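Local structure of plasmodesmata-located protein 5 (Arabidopsis thaliana, 6GRE) at residues 64-69 and 73-78; 104-109 and 201-206; 25-30 and 47-52; 118-123 and 185-190. The protein uses an extracellular tandem DUF26 region, present here, and modulates cell-to-cell trafficking, lowering plasmodesmal permeability through callose deposition in salicylic-acid immune responses. All coordinates share one frame; numbering follows the deposited sequence. Where two conformers were deposited one is given.

Contact 1: residues 64-69 and 73-78; sequences YQCRGD and TACSTC. With NA (sodium ion), chain K.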
loop_
_atom_site.group_PDB
_atom_site.type_symbol
_atom_site.label_atom_id
_atom_site.label_comp_id
_atom_site.label_asym_id
_atom_site.label_seq_id
_atom_site.Cartn_x
_atom_site.Cartn_y
_atom_site.Cartn_z
ATOM N N TYR A 64 8.589 -2.038 3.087
ATOM C CA TYR A 64 7.285 -2.212 3.722
ATOM C C TYR A 64 6.772 -0.845 4.145
ATOM O O TYR A 64 7.527 0.114 4.283
ATOM C CB TYR A 64 7.346 -3.108 4.955
ATOM C CG TYR A 64 8.044 -2.459 6.114
ATOM C CD1 TYR A 64 9.426 -2.532 6.223
ATOM C CD2 TYR A 64 7.353 -1.768 7.097
ATOM C CE1 TYR A 64 10.100 -1.917 7.262
ATOM C CE2 TYR A 64 8.015 -1.152 8.146
ATOM C CZ TYR A 64 9.400 -1.220 8.229
ATOM O OH TYR A 64 10.076 -0.634 9.262
ATOM N N GLN A 65 5.457 -0.754 4.334
ATOM C CA GLN A 65 4.872 0.451 4.836
ATOM C C GLN A 65 3.606 0.136 5.615
ATOM O O GLN A 65 2.708 -0.516 5.120
ATOM C CB GLN A 65 4.483 1.392 3.713
ATOM C CG GLN A 65 3.982 2.730 4.239
ATOM C CD GLN A 65 3.905 3.726 3.117
ATOM O OE1 GLN A 65 3.374 4.832 3.267
ATOM N NE2 GLN A 65 4.471 3.351 1.986
ATOM N N CYS A 66 3.597 0.615 6.857
ATOM C CA CYS A 66 2.427 0.523 7.728
ATOM C C CYS A 66 1.626 1.821 7.634
ATOM O O CYS A 66 2.183 2.879 7.376
ATOM C CB CYS A 66 2.858 0.286 9.170
ATOM S SG CYS A 66 3.555 -1.376 9.382
ATOM N N ARG A 67 0.329 1.706 7.924
ATOM C CA ARG A 67 -0.535 2.861 8.105
ATOM C C ARG A 67 0.182 3.847 9.040
ATOM O O ARG A 67 0.812 3.438 10.030
ATOM C CB ARG A 67 -1.876 2.365 8.655
ATOM C CG ARG A 67 -3.124 2.860 7.944
ATOM C CD ARG A 67 -4.350 2.353 8.684
ATOM N NE ARG A 67 -4.366 2.867 10.049
ATOM C CZ ARG A 67 -5.032 2.338 11.068
ATOM N NH1 ARG A 67 -5.687 1.197 10.927
ATOM N NH2 ARG A 67 -5.020 2.959 12.235
ATOM N N GLY A 68 0.068 5.146 8.750
ATOM C CA GLY A 68 0.905 6.216 9.293
ATOM C C GLY A 68 0.705 6.509 10.776
ATOM O O GLY A 68 1.546 7.190 11.388
ATOM N N ASP A 69 -0.335 5.929 11.375
ATOM C CA ASP A 69 -0.630 6.149 12.785
ATOM C C ASP A 69 -0.493 4.850 13.595
ATOM O O ASP A 69 -0.849 4.823 14.775
ATOM C CB ASP A 69 -2.033 6.736 12.920
ATOM C CG ASP A 69 -3.124 5.892 12.280
ATOM O OD1 ASP A 69 -2.799 4.912 11.568
ATOM O OD2 ASP A 69 -4.307 6.242 12.459
ATOM N N THR A 73 3.929 -2.228 17.646
ATOM C CA THR A 73 3.397 -3.584 17.866
ATOM C C THR A 73 2.425 -3.973 16.746
ATOM O O THR A 73 2.469 -5.087 16.233
ATOM C CB THR A 73 2.736 -3.695 19.245
ATOM O OG1 THR A 73 3.806 -3.527 20.173
ATOM C CG2 THR A 73 2.025 -5.012 19.466
ATOM N N ALA A 74 1.511 -3.061 16.414
ATOM C CA ALA A 74 0.518 -3.286 15.372
ATOM C C ALA A 74 1.208 -3.411 14.006
ATOM O O ALA A 74 0.796 -4.211 13.183
ATOM C CB ALA A 74 -0.483 -2.153 15.368
ATOM N N CYS A 75 2.251 -2.610 13.794
ATOM C CA CYS A 75 3.007 -2.602 12.536
ATOM C C CYS A 75 3.737 -3.946 12.397
ATOM O O CYS A 75 3.670 -4.594 11.363
ATOM C CB CYS A 75 3.935 -1.396 12.496
ATOM S SG CYS A 75 4.892 -1.208 10.973
ATOM N N SER A 76 4.397 -4.401 13.473
ATOM C CA SER A 76 5.062 -5.714 13.455
ATOM C C SER A 76 4.071 -6.829 13.121
ATOM O O SER A 76 4.362 -7.667 12.277
ATOM C CB SER A 76 5.745 -5.999 14.769
ATOM O OG SER A 76 6.524 -4.885 15.150
ATOM N N THR A 77 2.902 -6.832 13.782
ATOM C CA THR A 77 1.912 -7.877 13.580
ATOM C C THR A 77 1.474 -7.933 12.113
ATOM O O THR A 77 1.356 -9.006 11.509
ATOM C CB THR A 77 0.704 -7.681 14.499
ATOM O OG1 THR A 77 1.206 -7.741 15.842
ATOM C CG2 THR A 77 -0.373 -8.718 14.268
ATOM N N CYS A 78 1.206 -6.755 11.547
ATOM C CA CYS A 78 0.744 -6.669 10.168
ATOM C C CYS A 78 1.829 -7.170 9.207
ATOM O O CYS A 78 1.558 -7.975 8.336
ATOM C CB CYS A 78 0.339 -5.242 9.824
ATOM S SG CYS A 78 -0.519 -5.121 8.234
HETATM NA NA NA K . -5.713 6.346 11.011
#

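Contact 2: residues 104-109 and 201-206; sequences LIRYDN and YLSKCY. With NAG (2-acetamido-2-deoxy-beta-D-glucopyranose), chain C.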
loop_
_atom_site.group_PDB
_atom_site.type_symbol
_atom_site.label_atom_id
_atom_site.label_comp_id
_atom_site.label_asym_id
_atom_site.label_seq_id
_atom_site.Cartn_x
_atom_site.Cartn_y
_atom_site.Cartn_z
ATOM N N LEU A 104 1.622 -2.773 3.781
ATOM C CA LEU A 104 1.988 -3.453 2.546
ATOM C C LEU A 104 3.443 -3.921 2.644
ATOM O O LEU A 104 4.219 -3.324 3.399
ATOM C CB LEU A 104 1.790 -2.530 1.335
ATOM C CG LEU A 104 2.663 -1.273 1.284
ATOM C CD1 LEU A 104 4.021 -1.529 0.598
ATOM C CD2 LEU A 104 1.930 -0.122 0.590
ATOM N N ILE A 105 3.774 -4.936 1.848
ATOM C CA ILE A 105 5.147 -5.279 1.542
ATOM C C ILE A 105 5.289 -5.371 0.027
ATOM O O ILE A 105 4.335 -5.712 -0.680
ATOM C CB ILE A 105 5.579 -6.572 2.257
ATOM C CG1 ILE A 105 4.731 -7.771 1.854
ATOM C CG2 ILE A 105 5.624 -6.359 3.752
ATOM C CD1 ILE A 105 5.288 -9.105 2.330
ATOM N N ARG A 106 6.479 -5.032 -0.477
ATOM C CA ARG A 106 6.688 -5.013 -1.899
ATOM C C ARG A 106 8.162 -5.299 -2.174
ATOM O O ARG A 106 9.029 -4.709 -1.532
ATOM C CB ARG A 106 6.266 -3.659 -2.478
ATOM C CG ARG A 106 6.237 -3.576 -3.994
ATOM C CD ARG A 106 5.725 -2.193 -4.374
ATOM N NE ARG A 106 5.563 -2.026 -5.810
ATOM C CZ ARG A 106 4.737 -1.158 -6.368
ATOM N NH1 ARG A 106 4.143 -0.255 -5.610
ATOM N NH2 ARG A 106 4.502 -1.211 -7.671
ATOM N N TYR A 107 8.402 -6.183 -3.146
ATOM C CA TYR A 107 9.769 -6.500 -3.541
ATOM C C TYR A 107 9.828 -6.753 -5.044
ATOM O O TYR A 107 8.865 -7.093 -5.671
ATOM C CB TYR A 107 10.279 -7.698 -2.746
ATOM C CG TYR A 107 9.445 -8.952 -2.839
ATOM C CD1 TYR A 107 9.611 -9.862 -3.870
ATOM C CD2 TYR A 107 8.532 -9.264 -1.852
ATOM C CE1 TYR A 107 8.851 -11.020 -3.933
ATOM C CE2 TYR A 107 7.774 -10.414 -1.894
ATOM C CZ TYR A 107 7.958 -11.317 -2.922
ATOM O OH TYR A 107 7.216 -12.458 -2.916
ATOM N N ASP A 108 11.027 -6.568 -5.602
ATOM C CA ASP A 108 11.256 -6.710 -6.995
ATOM C C ASP A 108 12.760 -6.896 -7.201
ATOM O O ASP A 108 13.533 -6.679 -6.280
ATOM C CB ASP A 108 10.721 -5.489 -7.753
ATOM C CG ASP A 108 10.465 -5.726 -9.231
ATOM O OD1 ASP A 108 10.678 -6.852 -9.704
ATOM O OD2 ASP A 108 10.058 -4.762 -9.905
ATOM N N ASN A 109 13.123 -7.280 -8.434
ATOM C CA ASN A 109 14.524 -7.550 -8.806
ATOM C C ASN A 109 15.156 -6.323 -9.487
ATOM O O ASN A 109 16.199 -6.412 -10.093
ATOM C CB ASN A 109 14.614 -8.816 -9.665
ATOM C CG ASN A 109 14.133 -8.622 -11.083
ATOM O OD1 ASN A 109 13.236 -7.820 -11.349
ATOM N ND2 ASN A 109 14.741 -9.345 -12.008
ATOM N N TYR A 201 -7.191 1.461 -5.009
ATOM C CA TYR A 201 -5.800 1.105 -4.837
ATOM C C TYR A 201 -5.132 1.277 -6.193
ATOM O O TYR A 201 -5.473 0.532 -7.140
ATOM C CB TYR A 201 -5.657 -0.336 -4.311
ATOM C CG TYR A 201 -6.079 -0.493 -2.875
ATOM C CD1 TYR A 201 -5.199 -0.214 -1.834
ATOM C CD2 TYR A 201 -7.374 -0.833 -2.547
ATOM C CE1 TYR A 201 -5.586 -0.285 -0.509
ATOM C CE2 TYR A 201 -7.791 -0.907 -1.223
ATOM C CZ TYR A 201 -6.904 -0.578 -0.214
ATOM O OH TYR A 201 -7.356 -0.670 1.070
ATOM N N LEU A 202 -4.209 2.236 -6.268
ATOM C CA LEU A 202 -3.320 2.391 -7.411
ATOM C C LEU A 202 -1.989 1.763 -7.053
ATOM O O LEU A 202 -1.703 1.413 -5.916
ATOM C CB LEU A 202 -3.156 3.862 -7.762
ATOM C CG LEU A 202 -4.446 4.643 -7.974
ATOM C CD1 LEU A 202 -4.124 6.085 -8.374
ATOM C CD2 LEU A 202 -5.380 3.979 -8.991
ATOM N N SER A 203 -1.108 1.650 -8.041
ATOM C CA SER A 203 0.117 0.982 -7.758
ATOM C C SER A 203 0.886 1.606 -6.578
ATOM O O SER A 203 1.414 0.900 -5.729
ATOM C CB SER A 203 0.966 0.938 -8.998
ATOM O OG SER A 203 2.162 0.236 -8.736
ATOM N N LYS A 204 0.983 2.951 -6.531
ATOM C CA LYS A 204 1.811 3.598 -5.539
ATOM C C LYS A 204 0.997 4.416 -4.526
ATOM O O LYS A 204 1.609 5.130 -3.756
ATOM C CB LYS A 204 2.879 4.471 -6.223
ATOM C CG LYS A 204 4.093 3.694 -6.728
ATOM C CD LYS A 204 5.030 3.272 -5.618
ATOM C CE LYS A 204 6.238 2.465 -6.055
ATOM N NZ LYS A 204 7.300 3.358 -6.575
ATOM N N CYS A 205 -0.320 4.289 -4.492
ATOM C CA CYS A 205 -1.086 4.989 -3.467
ATOM C C CYS A 205 -2.494 4.414 -3.400
ATOM O O CYS A 205 -2.935 3.672 -4.290
ATOM C CB CYS A 205 -1.154 6.494 -3.691
ATOM S SG CYS A 205 -2.108 6.994 -5.137
ATOM N N TYR A 206 -3.225 4.789 -2.346
ATOM C CA TYR A 206 -4.612 4.390 -2.230
ATOM C C TYR A 206 -5.437 5.463 -1.520
ATOM O O TYR A 206 -4.891 6.282 -0.781
ATOM C CB TYR A 206 -4.800 3.045 -1.524
ATOM C CG TYR A 206 -4.501 3.002 -0.048
ATOM C CD1 TYR A 206 -5.412 3.502 0.866
ATOM C CD2 TYR A 206 -3.354 2.410 0.459
ATOM C CE1 TYR A 206 -5.190 3.436 2.228
ATOM C CE2 TYR A 206 -3.132 2.312 1.822
ATOM C CZ TYR A 206 -4.065 2.816 2.709
ATOM O OH TYR A 206 -3.825 2.780 4.046
HETATM C C1 NAG C . 14.421 -9.292 -13.413
HETATM C C2 NAG C . 15.630 -8.939 -14.276
HETATM C C3 NAG C . 15.252 -8.920 -15.744
HETATM C C4 NAG C . 14.624 -10.248 -16.114
HETATM C C5 NAG C . 13.503 -10.652 -15.145
HETATM C C6 NAG C . 13.085 -12.099 -15.348
HETATM C C7 NAG C . 17.269 -7.494 -13.208
HETATM C C8 NAG C . 17.724 -6.091 -12.963
HETATM N N2 NAG C . 16.185 -7.642 -13.954
HETATM O O3 NAG C . 16.443 -8.692 -16.503
HETATM O O4 NAG C . 14.113 -10.173 -17.454
HETATM O O5 NAG C . 13.928 -10.565 -13.782
HETATM O O6 NAG C . 14.210 -12.974 -15.125
HETATM O O7 NAG C . 17.873 -8.456 -12.740
#

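Contact 3: residues 25-30 and 47-52; sequences ETNLNS and FTVPTG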
loop_
_atom_site.group_PDB
_atom_site.type_symbol
_atom_site.label_atom_id
_atom_site.label_comp_id
_atom_site.label_asym_id
_atom_site.label_seq_id
_atom_site.Cartn_x
_atom_site.Cartn_y
_atom_site.Cartn_z
ATOM N N GLU A 25 16.247 -16.095 -4.215
ATOM C CA GLU A 25 15.313 -16.657 -3.228
ATOM C C GLU A 25 15.877 -16.421 -1.825
ATOM O O GLU A 25 15.186 -15.963 -0.926
ATOM C CB GLU A 25 15.054 -18.143 -3.428
ATOM C CG GLU A 25 14.054 -18.684 -2.410
ATOM C CD GLU A 25 13.698 -20.146 -2.574
ATOM O OE1 GLU A 25 14.561 -20.894 -2.987
ATOM O OE2 GLU A 25 12.535 -20.504 -2.323
ATOM N N THR A 26 17.168 -16.716 -1.614
ATOM C CA THR A 26 17.764 -16.583 -0.320
ATOM C C THR A 26 17.778 -15.111 0.114
ATOM O O THR A 26 17.488 -14.784 1.255
ATOM C CB THR A 26 19.190 -17.161 -0.313
ATOM O OG1 THR A 26 19.050 -18.516 -0.721
ATOM C CG2 THR A 26 19.856 -17.040 1.035
ATOM N N ASN A 27 18.129 -14.217 -0.808
ATOM C CA ASN A 27 18.176 -12.783 -0.509
ATOM C C ASN A 27 16.764 -12.241 -0.203
ATOM O O ASN A 27 16.611 -11.416 0.688
ATOM C CB ASN A 27 18.890 -12.023 -1.631
ATOM C CG ASN A 27 20.388 -12.293 -1.640
ATOM O OD1 ASN A 27 20.964 -12.649 -0.616
ATOM N ND2 ASN A 27 21.021 -12.043 -2.769
ATOM N N LEU A 28 15.781 -12.716 -0.951
ATOM C CA LEU A 28 14.367 -12.336 -0.724
ATOM C C LEU A 28 13.955 -12.709 0.703
ATOM O O LEU A 28 13.375 -11.903 1.444
ATOM C CB LEU A 28 13.491 -13.023 -1.763
ATOM C CG LEU A 28 11.981 -12.874 -1.561
ATOM C CD1 LEU A 28 11.591 -11.393 -1.448
ATOM C CD2 LEU A 28 11.212 -13.561 -2.670
ATOM N N ASN A 29 14.254 -13.946 1.114
ATOM C CA ASN A 29 13.858 -14.384 2.439
ATOM C C ASN A 29 14.554 -13.543 3.496
ATOM O O ASN A 29 13.939 -13.178 4.511
ATOM C CB ASN A 29 14.058 -15.884 2.644
ATOM C CG ASN A 29 13.085 -16.693 1.822
ATOM O OD1 ASN A 29 11.957 -16.262 1.598
ATOM N ND2 ASN A 29 13.492 -17.864 1.348
ATOM N N SER A 30 15.822 -13.190 3.259
ATOM C CA SER A 30 16.540 -12.311 4.176
ATOM C C SER A 30 15.890 -10.927 4.198
ATOM O O SER A 30 15.763 -10.338 5.257
ATOM C CB SER A 30 18.011 -12.187 3.843
ATOM O OG SER A 30 18.585 -13.457 3.615
ATOM N N PHE A 47 14.967 -1.382 1.507
ATOM C CA PHE A 47 16.124 -2.254 1.701
ATOM C C PHE A 47 16.575 -2.791 0.345
ATOM O O PHE A 47 15.741 -3.036 -0.531
ATOM C CB PHE A 47 15.774 -3.476 2.550
ATOM C CG PHE A 47 15.144 -3.211 3.896
ATOM C CD1 PHE A 47 13.815 -2.831 3.993
ATOM C CD2 PHE A 47 15.855 -3.412 5.068
ATOM C CE1 PHE A 47 13.231 -2.595 5.224
ATOM C CE2 PHE A 47 15.267 -3.189 6.304
ATOM C CZ PHE A 47 13.957 -2.778 6.377
ATOM N N THR A 48 17.887 -3.047 0.221
ATOM C CA THR A 48 18.466 -3.796 -0.863
ATOM C C THR A 48 19.238 -4.960 -0.233
ATOM O O THR A 48 19.929 -4.726 0.736
ATOM C CB THR A 48 19.389 -2.916 -1.712
ATOM O OG1 THR A 48 18.684 -1.711 -2.033
ATOM C CG2 THR A 48 19.831 -3.582 -2.997
ATOM N N VAL A 49 19.091 -6.171 -0.784
ATOM C CA VAL A 49 19.866 -7.353 -0.369
ATOM C C VAL A 49 20.435 -8.023 -1.613
ATOM O O VAL A 49 19.697 -8.420 -2.502
ATOM C CB VAL A 49 19.023 -8.349 0.458
ATOM C CG1 VAL A 49 19.862 -9.535 0.900
ATOM C CG2 VAL A 49 18.384 -7.680 1.665
ATOM N N PRO A 50 21.772 -8.199 -1.680
ATOM C CA PRO A 50 22.713 -7.793 -0.651
ATOM C C PRO A 50 22.923 -6.271 -0.564
ATOM O O PRO A 50 22.625 -5.553 -1.514
ATOM C CB PRO A 50 24.048 -8.466 -1.036
ATOM C CG PRO A 50 23.712 -9.334 -2.232
ATOM C CD PRO A 50 22.467 -8.720 -2.847
ATOM N N THR A 51 23.418 -5.796 0.586
ATOM C CA THR A 51 23.830 -4.401 0.775
ATOM C C THR A 51 25.205 -4.198 0.130
ATOM O O THR A 51 26.118 -4.969 0.376
ATOM C CB THR A 51 23.866 -4.019 2.260
ATOM O OG1 THR A 51 24.898 -4.778 2.890
ATOM C CG2 THR A 51 22.556 -4.264 2.978
ATOM N N GLY A 52 25.335 -3.151 -0.689
ATOM C CA GLY A 52 26.525 -2.916 -1.510
ATOM C C GLY A 52 26.159 -2.784 -2.976
ATOM O O GLY A 52 25.018 -2.476 -3.298
#

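Contact 4: residues 118-123 and 185-190; sequences KTLILN and IGRLKS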
loop_
_atom_site.group_PDB
_atom_site.type_symbol
_atom_site.label_atom_id
_atom_site.label_comp_id
_atom_site.label_asym_id
_atom_site.label_seq_id
_atom_site.Cartn_x
_atom_site.Cartn_y
_atom_site.Cartn_z
ATOM N N LYS A 118 0.672 5.272 -11.248
ATOM C CA LYS A 118 -0.703 5.616 -10.930
ATOM C C LYS A 118 -1.667 4.574 -11.497
ATOM O O LYS A 118 -2.874 4.817 -11.517
ATOM C CB LYS A 118 -1.007 7.022 -11.458
ATOM C CG LYS A 118 -0.168 8.099 -10.792
ATOM C CD LYS A 118 -0.575 9.493 -11.145
ATOM C CE LYS A 118 -0.359 9.804 -12.606
ATOM N NZ LYS A 118 -0.907 11.140 -12.940
ATOM N N THR A 119 -1.148 3.464 -12.022
ATOM C CA THR A 119 -2.021 2.463 -12.648
ATOM C C THR A 119 -2.967 1.868 -11.600
ATOM O O THR A 119 -2.592 1.611 -10.451
ATOM C CB THR A 119 -1.255 1.353 -13.373
ATOM O OG1 THR A 119 -0.433 0.628 -12.490
ATOM C CG2 THR A 119 -0.383 1.880 -14.486
ATOM N N LEU A 120 -4.200 1.592 -12.047
ATOM C CA LEU A 120 -5.184 0.987 -11.191
ATOM C C LEU A 120 -4.864 -0.478 -10.914
ATOM O O LEU A 120 -4.525 -1.245 -11.837
ATOM C CB LEU A 120 -6.550 1.081 -11.859
ATOM C CG LEU A 120 -7.651 0.409 -11.046
ATOM C CD1 LEU A 120 -7.980 1.257 -9.825
ATOM C CD2 LEU A 120 -8.883 0.185 -11.895
ATOM N N ILE A 121 -4.946 -0.867 -9.633
ATOM C CA ILE A 121 -4.972 -2.238 -9.244
ATOM C C ILE A 121 -6.407 -2.657 -8.941
ATOM O O ILE A 121 -6.928 -3.575 -9.569
ATOM C CB ILE A 121 -4.016 -2.532 -8.088
ATOM C CG1 ILE A 121 -2.584 -2.189 -8.501
ATOM C CG2 ILE A 121 -4.171 -3.972 -7.626
ATOM C CD1 ILE A 121 -1.570 -2.318 -7.413
ATOM N N LEU A 122 -7.067 -2.008 -7.982
ATOM C CA LEU A 122 -8.347 -2.504 -7.486
ATOM C C LEU A 122 -9.194 -1.327 -7.016
ATOM O O LEU A 122 -8.746 -0.488 -6.249
ATOM C CB LEU A 122 -8.094 -3.440 -6.305
ATOM C CG LEU A 122 -9.326 -3.849 -5.493
ATOM C CD1 LEU A 122 -10.260 -4.703 -6.326
ATOM C CD2 LEU A 122 -8.927 -4.632 -4.260
ATOM N N ASN A 123 -10.437 -1.263 -7.466
ATOM C CA ASN A 123 -11.416 -0.285 -7.033
ATOM C C ASN A 123 -12.718 -1.030 -6.764
ATOM O O ASN A 123 -13.261 -1.674 -7.661
ATOM C CB ASN A 123 -11.577 0.801 -8.092
ATOM C CG ASN A 123 -12.679 1.814 -7.902
ATOM O OD1 ASN A 123 -13.081 2.422 -8.885
ATOM N ND2 ASN A 123 -13.171 2.004 -6.697
ATOM N N ILE A 185 -8.180 9.759 -5.368
ATOM C CA ILE A 185 -9.319 10.424 -4.742
ATOM C C ILE A 185 -10.359 10.828 -5.799
ATOM O O ILE A 185 -11.556 10.720 -5.548
ATOM C CB ILE A 185 -8.810 11.616 -3.913
ATOM C CG1 ILE A 185 -7.913 11.151 -2.765
ATOM C CG2 ILE A 185 -9.998 12.414 -3.442
ATOM C CD1 ILE A 185 -7.027 12.227 -2.175
ATOM N N GLY A 186 -9.907 11.307 -6.971
ATOM C CA GLY A 186 -10.808 11.636 -8.041
ATOM C C GLY A 186 -11.676 10.454 -8.451
ATOM O O GLY A 186 -12.889 10.592 -8.600
ATOM N N ARG A 187 -11.040 9.288 -8.607
ATOM C CA ARG A 187 -11.740 8.054 -8.943
ATOM C C ARG A 187 -12.696 7.667 -7.808
ATOM O O ARG A 187 -13.845 7.267 -8.036
ATOM C CB ARG A 187 -10.732 6.932 -9.218
ATOM C CG ARG A 187 -11.372 5.642 -9.721
ATOM C CD ARG A 187 -10.359 4.534 -9.920
ATOM N NE ARG A 187 -9.379 4.852 -10.945
ATOM C CZ ARG A 187 -9.440 4.412 -12.204
ATOM N NH1 ARG A 187 -10.474 3.691 -12.592
ATOM N NH2 ARG A 187 -8.481 4.710 -13.062
ATOM N N LEU A 188 -12.226 7.779 -6.564
ATOM C CA LEU A 188 -13.033 7.382 -5.399
ATOM C C LEU A 188 -14.307 8.223 -5.336
ATOM O O LEU A 188 -15.387 7.708 -5.141
ATOM C CB LEU A 188 -12.203 7.533 -4.126
ATOM C CG LEU A 188 -12.853 7.071 -2.831
ATOM C CD1 LEU A 188 -13.095 5.571 -2.837
ATOM C CD2 LEU A 188 -11.996 7.420 -1.634
ATOM N N LYS A 189 -14.148 9.528 -5.534
ATOM C CA LYS A 189 -15.303 10.406 -5.507
ATOM C C LYS A 189 -16.226 10.133 -6.705
ATOM O O LYS A 189 -17.439 10.047 -6.562
ATOM C CB LYS A 189 -14.841 11.868 -5.514
ATOM C CG LYS A 189 -15.970 12.880 -5.421
ATOM C CD LYS A 189 -15.453 14.289 -5.361
ATOM C CE LYS A 189 -16.528 15.317 -5.632
ATOM N NZ LYS A 189 -17.596 15.262 -4.613
ATOM N N SER A 190 -15.640 10.038 -7.899
ATOM C CA SER A 190 -16.452 9.942 -9.104
ATOM C C SER A 190 -17.238 8.635 -9.111
ATOM O O SER A 190 -18.429 8.601 -9.433
ATOM C CB SER A 190 -15.610 10.046 -10.344
ATOM O OG SER A 190 -15.085 11.359 -10.490
HETATM O O HOH W 1 -12.688 2.392 -11.442
#

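Contact 1: residues 64-69 and 73-78
C66 and C75 are joined by a disulfide, with their SG atoms 2.1 Å apart, and this bond makes up nearly all of the meeting between the end of strand 60-66 and the first turns of helix 72-90. The two cysteines reach it differently. In C66 the sulfur lies beside the backbone N (chi1 -70°), whereas C75 swings its SG anti to its own N (chi1 -178°), and the bridge closes with a chi3 of 85°, close to the relaxed right angle of a disulfide. Beside it stands the ring of Y64, whose CE2 comes within 4.2 Å of C75 SG in an oblique sulfur-aromatic contact. The phenol OH is turned elsewhere, hydrogen-bonded to T42 O and S38 OG. C66, C75 and C78 form the C-X8-C-X2-C signature of DUF26 domains; C66-C75 is its internal disulfide, while C78 pairs with C103.

Past the strand, R67 grips D69 side-on, NE and NH2 both donating to OD1. D69 OD2 receives only a weak bond from NH2 and binds a sodium ion at 2.0 Å, shared with Y154 of the second DUF26 domain. The chemistry is thus covalent in the buried part and ionic outside: the disulfide pins strand to helix across a very short connection.

Contact 2: residues 104-109 and 201-206
R106 lays one face of its guanidinium against the CD-CE part of K204, so that K204 CE lies over that face, 3.5 Å from R106 NH1, and the two chains cross at about a right angle. The same guanidinium takes hold of S203 end-on. NH2 donates to S203 OG at 3.0 Å in a fairly straight bond (159°) lying near the guanidinium plane; NH1 reaches S203 O, also at 3.0 Å, but this bond is more bent (134°) and arrives above the carbonyl plane. Full extension of R106 from CG to NE carries the group across to the second domain, and in S203 the hydroxyl sits anti to the backbone N (chi1 -178°), where NH2 can meet it.

K204 brings only its methylene groups to the arginine. Bends at chi2 and chi4 turn its NZ toward V115 O, F112 O and the carboxylate of D171, which would be expected to ease the proximity of two positive groups. F97 and F112 make cation-pi contacts with R106. Both R106 and S203 line the pocket holding 2-(2-ethoxyethoxy)ethanol in this crystal. At the far end of the same strand segment, N109 ND2 is covalently linked to C1 of an N-acetylglucosamine.

In the fold, the contact joins the two tandem domains: R106 comes from strand 103-108, lying between strands 96-99 and 60-66 of the first sheet, and meets the turn linking strands 198-202 and 205-211 of the second. Helices 23-38 and 72-90 receive I105 and Y107 from strand 103-108.

Contact 3: residues 25-30 and 47-52
N27 and V49 cross at a slant where helix 23-38 lies against an edge strand, 44-49, of the first DUF26 (Gnk2-homologous) domain, a fold in which helices pack on a five-stranded antiparallel sheet. The asparagine sets its CB and amide against one branch of the valine: V49 CG1 lies 3.7 Å from N27 CB and 3.6 Å from N27 OD1. That branch is anti to the valine N (chi1 -178°), which brings it toward the helix. S30, one turn on from N27, only brushes the same methyl with its CB.

L31 of the helix also touches V49. Within the helix, T26 O accepts from S30 N and, in the conformer described, from S30 OG as well, the two donors approaching from opposite faces of the carbonyl plane.

The other end of the N27 amide leans toward P50, which follows V49 through a cis peptide bond. N27 ND2 comes to 3.6 Å from P50 CD, and the two side chains again meet at a slant. These are van der Waals contacts; the polar work of ND2 is done with V58 O, to which it donates a hydrogen bond, fastening the helix to the segment leading into strand 60-66.

Contact 4: residues 118-123 and 185-190
A single water bridges N123 and R187 across this contact in the conformers described, donating a hydrogen to N123 OD1 at 2.6 Å and accepting from R187 NH1 at 2.8 Å. It sits at the edge of the guanidinium, in its plane, and supplies the polar link between strand 120-125 and helix 174-192 here. R187 and L120 were each modelled in two conformers, so the bridge and the leucine contact belong to one of the alternatives. The remainder is van der Waals contact along the arginine. Its aliphatic part passes beside the asparagine, with R187 CD 3.6 Å from N123 OD1, and the amide and guanidinium planes stand 77° apart. L120 comes at the arginine from another direction: its CD1 lies over one face of the guanidinium, displaced toward the rim and 4.0 Å from R187 NE, while L120 CD2 approaches NH1 at 3.9 Å. A bend at chi3 (-63°), after an extended start, turns the head group of R187 so that its face receives the leucine and its edge the water.

N123 is held from a second side, because its ND2 donates to Y199 O on the neighbouring strand 198-202. V200 of that strand touches both N123 and R187, and L202 packs on L120. The contact is at the surface, and L120 is exposed.

Between the two touching residues of the strand, I121 and L122 both face Y201 in a classic beta bulge. The whole is an edge strand of the five-stranded antiparallel sheet in the second DUF26 domain, interrupted by its bulge and flanked by the domain's long helix.

How the contacts relate
From the N terminus, contact 3 closes first, tying helix 23-38 to edge strand 44-49; contact 1 follows in series, fastening the next strand, 60-66, to helix 72-90. Both belong to the first domain, where F47 and Y64 touch across neighbouring strands. Contact 2 then opens on strand 103-108, paired with 60-66, and closes some ninety residues later on the turn after strand 198-202, spanning both domains. Contact 4 nests inside that long loop and joins strand 120-125 to helix 174-192 of the second domain; strand 198-202 pairs with 120-125, linking it to contact 2. Contacts 3 and 4 lie on opposite sides of the chain's centre, their centres about 32 Å apart.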